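Local coordinates for protein transcriptional regulator, HTH_3 family (Vibrio cholerae, PDB 1Y9Q) that probably acts as a DNA-binding transcription factor, joining a helix-turn-helix region to a cupin domain that holds zinc and D-methionine, at residues Met137-Trp145 with Asp159-Val167. Sequence-based numbering, arbitrary orientation.
Sequences MKVFFDEQW and DQPHGYAAV. With ZN (zinc ion), chain B; MED (D-methionine), chain C.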
loop_
_atom_site.group_PDB
_atom_site.type_symbol
_atom_site.label_atom_id
_atom_site.label_comp_id
_atom_site.label_asym_id
_atom_site.label_seq_id
_atom_site.Cartn_x
_atom_site.Cartn_y
_atom_site.Cartn_z
HETATM N N MSE A 137 -2.021 -16.207 -8.610
HETATM C CA MSE A 137 -1.733 -14.854 -8.158
HETATM C C MSE A 137 -2.640 -14.501 -6.987
HETATM O O MSE A 137 -3.563 -15.246 -6.670
HETATM C CB MSE A 137 -1.981 -13.863 -9.299
HETATM C CG MSE A 137 -3.461 -13.599 -9.544
HETATM SE SE MSE A 137 -3.788 -12.193 -10.813
HETATM C CE MSE A 137 -3.108 -10.696 -9.778
ATOM N N LYS A 138 -2.364 -13.372 -6.334
ATOM C CA LYS A 138 -3.205 -12.914 -5.235
ATOM C C LYS A 138 -3.503 -11.428 -5.422
ATOM O O LYS A 138 -2.697 -10.694 -5.975
ATOM C CB LYS A 138 -2.541 -13.177 -3.876
ATOM C CG LYS A 138 -1.107 -12.700 -3.739
ATOM C CD LYS A 138 -0.589 -13.014 -2.328
ATOM C CE LYS A 138 0.840 -12.539 -2.116
ATOM N NZ LYS A 138 1.297 -12.833 -0.726
ATOM N N VAL A 139 -4.686 -11.004 -4.993
ATOM C CA VAL A 139 -5.098 -9.614 -5.140
ATOM C C VAL A 139 -5.486 -9.063 -3.780
ATOM O O VAL A 139 -6.285 -9.670 -3.069
ATOM C CB VAL A 139 -6.314 -9.509 -6.084
ATOM C CG1 VAL A 139 -6.712 -8.051 -6.275
ATOM C CG2 VAL A 139 -5.982 -10.144 -7.428
ATOM N N PHE A 140 -4.936 -7.910 -3.426
ATOM C CA PHE A 140 -5.227 -7.312 -2.127
ATOM C C PHE A 140 -6.278 -6.199 -2.162
ATOM O O PHE A 140 -6.239 -5.313 -3.017
ATOM C CB PHE A 140 -3.932 -6.760 -1.523
ATOM C CG PHE A 140 -4.073 -6.282 -0.101
ATOM C CD1 PHE A 140 -3.882 -7.161 0.964
ATOM C CD2 PHE A 140 -4.388 -4.955 0.172
ATOM C CE1 PHE A 140 -3.999 -6.722 2.280
ATOM C CE2 PHE A 140 -4.510 -4.505 1.490
ATOM C CZ PHE A 140 -4.313 -5.392 2.543
ATOM N N PHE A 141 -7.219 -6.265 -1.224
ATOM C CA PHE A 141 -8.278 -5.271 -1.071
ATOM C C PHE A 141 -9.131 -5.649 0.139
ATOM O O PHE A 141 -9.145 -6.809 0.552
ATOM C CB PHE A 141 -9.125 -5.141 -2.356
ATOM C CG PHE A 141 -9.965 -6.343 -2.684
ATOM C CD1 PHE A 141 -11.180 -6.557 -2.044
ATOM C CD2 PHE A 141 -9.563 -7.236 -3.674
ATOM C CE1 PHE A 141 -11.987 -7.639 -2.381
ATOM C CE2 PHE A 141 -10.363 -8.327 -4.020
ATOM C CZ PHE A 141 -11.579 -8.527 -3.373
ATOM N N ASP A 142 -9.822 -4.670 0.713
ATOM C CA ASP A 142 -10.639 -4.908 1.898
ATOM C C ASP A 142 -9.791 -5.548 2.993
ATOM O O ASP A 142 -10.234 -6.474 3.677
ATOM C CB ASP A 142 -11.836 -5.806 1.573
ATOM C CG ASP A 142 -12.815 -5.150 0.617
ATOM O OD1 ASP A 142 -12.861 -3.902 0.570
ATOM O OD2 ASP A 142 -13.549 -5.882 -0.079
ATOM N N GLU A 143 -8.564 -5.051 3.129
ATOM C CA GLU A 143 -7.608 -5.498 4.140
ATOM C C GLU A 143 -7.098 -6.933 4.005
ATOM O O GLU A 143 -6.509 -7.470 4.942
ATOM C CB GLU A 143 -8.194 -5.321 5.550
ATOM C CG GLU A 143 -8.899 -3.991 5.824
ATOM C CD GLU A 143 -8.136 -2.780 5.330
ATOM O OE1 GLU A 143 -6.902 -2.718 5.511
ATOM O OE2 GLU A 143 -8.780 -1.873 4.767
ATOM N N GLN A 144 -7.305 -7.571 2.861
ATOM C CA GLN A 144 -6.812 -8.934 2.737
ATOM C C GLN A 144 -6.454 -9.391 1.337
ATOM O O GLN A 144 -6.892 -8.821 0.335
ATOM C CB GLN A 144 -7.816 -9.916 3.347
ATOM C CG GLN A 144 -9.177 -9.911 2.688
ATOM C CD GLN A 144 -10.134 -10.896 3.336
ATOM O OE1 GLN A 144 -9.926 -12.109 3.285
ATOM N NE2 GLN A 144 -11.187 -10.374 3.956
ATOM N N TRP A 145 -5.636 -10.437 1.286
ATOM C CA TRP A 145 -5.213 -11.021 0.025
ATOM C C TRP A 145 -6.205 -12.094 -0.392
ATOM O O TRP A 145 -6.689 -12.861 0.441
ATOM C CB TRP A 145 -3.828 -11.647 0.162
ATOM C CG TRP A 145 -2.709 -10.656 0.209
ATOM C CD1 TRP A 145 -2.022 -10.236 1.317
ATOM C CD2 TRP A 145 -2.122 -9.983 -0.907
ATOM N NE1 TRP A 145 -1.039 -9.345 0.952
ATOM C CE2 TRP A 145 -1.079 -9.174 -0.408
ATOM C CE3 TRP A 145 -2.378 -9.984 -2.285
ATOM C CZ2 TRP A 145 -0.288 -8.373 -1.240
ATOM C CZ3 TRP A 145 -1.591 -9.187 -3.114
ATOM C CH2 TRP A 145 -0.559 -8.394 -2.586
ATOM N N ASP A 159 -10.782 2.110 -5.293
ATOM C CA ASP A 159 -10.512 3.397 -4.663
ATOM C C ASP A 159 -10.130 3.149 -3.203
ATOM O O ASP A 159 -10.665 3.764 -2.273
ATOM C CB ASP A 159 -11.728 4.334 -4.777
ATOM C CG ASP A 159 -13.002 3.741 -4.187
ATOM O OD1 ASP A 159 -13.027 2.536 -3.859
ATOM O OD2 ASP A 159 -13.993 4.493 -4.065
ATOM N N GLN A 160 -9.198 2.218 -3.028
ATOM C CA GLN A 160 -8.680 1.838 -1.719
ATOM C C GLN A 160 -7.319 1.212 -1.959
ATOM O O GLN A 160 -6.999 0.831 -3.090
ATOM C CB GLN A 160 -9.587 0.795 -1.058
ATOM C CG GLN A 160 -9.645 -0.536 -1.809
ATOM C CD GLN A 160 -10.412 -1.598 -1.048
ATOM O OE1 GLN A 160 -10.081 -1.911 0.094
ATOM N NE2 GLN A 160 -11.443 -2.160 -1.678
ATOM N N PRO A 161 -6.489 1.106 -0.909
ATOM C CA PRO A 161 -5.177 0.495 -1.116
ATOM C C PRO A 161 -5.417 -0.912 -1.643
ATOM O O PRO A 161 -6.255 -1.644 -1.112
ATOM C CB PRO A 161 -4.575 0.488 0.290
ATOM C CG PRO A 161 -5.175 1.715 0.908
ATOM C CD PRO A 161 -6.621 1.609 0.469
ATOM N N HIS A 162 -4.714 -1.276 -2.705
ATOM C CA HIS A 162 -4.864 -2.611 -3.272
ATOM C C HIS A 162 -3.543 -3.071 -3.845
ATOM O O HIS A 162 -2.548 -2.354 -3.772
ATOM C CB HIS A 162 -5.972 -2.649 -4.350
ATOM C CG HIS A 162 -5.733 -1.751 -5.528
ATOM N ND1 HIS A 162 -5.840 -0.380 -5.458
ATOM C CD2 HIS A 162 -5.444 -2.038 -6.823
ATOM C CE1 HIS A 162 -5.629 0.141 -6.656
ATOM N NE2 HIS A 162 -5.386 -0.846 -7.501
ATOM N N GLY A 163 -3.520 -4.277 -4.397
ATOM C CA GLY A 163 -2.278 -4.774 -4.955
ATOM C C GLY A 163 -2.438 -6.085 -5.687
ATOM O O GLY A 163 -3.494 -6.715 -5.627
ATOM N N TYR A 164 -1.378 -6.491 -6.380
ATOM C CA TYR A 164 -1.374 -7.731 -7.146
ATOM C C TYR A 164 -0.050 -8.434 -6.910
ATOM O O TYR A 164 0.986 -7.784 -6.812
ATOM C CB TYR A 164 -1.503 -7.433 -8.637
ATOM C CG TYR A 164 -2.414 -6.274 -8.947
ATOM C CD1 TYR A 164 -1.980 -4.958 -8.780
ATOM C CD2 TYR A 164 -3.718 -6.489 -9.384
ATOM C CE1 TYR A 164 -2.824 -3.885 -9.042
ATOM C CE2 TYR A 164 -4.570 -5.423 -9.648
ATOM C CZ TYR A 164 -4.116 -4.127 -9.473
ATOM O OH TYR A 164 -4.961 -3.079 -9.725
ATOM N N ALA A 165 -0.081 -9.759 -6.825
ATOM C CA ALA A 165 1.144 -10.512 -6.612
ATOM C C ALA A 165 1.097 -11.870 -7.297
ATOM O O ALA A 165 0.092 -12.578 -7.238
ATOM C CB ALA A 165 1.392 -10.693 -5.118
ATOM N N ALA A 166 2.191 -12.221 -7.956
ATOM C CA ALA A 166 2.289 -13.511 -8.621
ATOM C C ALA A 166 2.777 -14.481 -7.552
ATOM O O ALA A 166 3.784 -14.217 -6.892
ATOM C CB ALA A 166 3.287 -13.436 -9.762
ATOM N N VAL A 167 2.054 -15.580 -7.352
ATOM C CA VAL A 167 2.456 -16.563 -6.355
ATOM C C VAL A 167 3.395 -17.551 -7.041
ATOM O O VAL A 167 4.391 -17.986 -6.457
ATOM C CB VAL A 167 1.245 -17.293 -5.756
ATOM C CG1 VAL A 167 1.691 -18.152 -4.585
ATOM C CG2 VAL A 167 0.211 -16.274 -5.290
HETATM ZN ZN ZN B . -5.252 -0.891 -9.735
HETATM N N MED C . -4.916 -0.992 -11.929
HETATM C CA MED C . -3.451 -0.947 -12.210
HETATM C C MED C . -2.652 -0.733 -10.918
HETATM O O MED C . -3.191 -0.618 -9.808
HETATM C CB MED C . -3.035 -2.254 -12.924
HETATM C CG MED C . -1.596 -2.461 -13.348
HETATM S SD MED C . -1.297 -1.252 -14.674
HETATM C CE MED C . -2.374 -1.781 -15.932
HETATM O OXT MED C . -1.425 -0.663 -10.973
HETATM O O HOH W 1 -7.419 -2.338 1.515
#
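Strands 137-141 and 162-166 run antiparallel, their axes 4.5 Å apart at 169°, as the middle pair of a four-stranded sheet in the cupin barrel. Two hydrogen-bonded pairs set the register. K138 and A165 exchange backbone bonds, K138 N to A165 O at 2.7 Å and A165 N to K138 O. F140 and G163 form the second pair, where F140 N reaches G163 O at 2.9 Å. A type I' turn from F141 to Q144 then reverses the chain, and its D142 is gripped twice by the amide of Q160: D142 N donates to OE1 of Q160 (2.8 Å), while NE2 of Q160 gives a longer bond to D142 OD1, approaching from above the carboxylate plane, 55° out of it. A water bound to Q160 OE1 and P161 O ties the same corner together.

M137, V139 and Y164 share the inner face. The selenomethionine M137 lies alongside Y164, pointing the same way, and its chain bends at chi3 (-67°) to put CE 3.8 Å from Y164 CB; I130 packs against both. On the other face the W145 ring is sandwiched between F140 CB and K138 CD, with its CZ3 against A165 CB and near G163 O.

The strand also supplies half of the protein ligands of the zinc, H162 and Y164, which H122 and E128 complete; D-methionine chelates the metal through its N and O. The imidazole of H162 is held at both nitrogens: H162 NE2 binds the zinc ion at 2.2 Å, and H162 ND1 donates a hydrogen bond to the backbone O of Q160 at 2.9 Å, close to the ring plane.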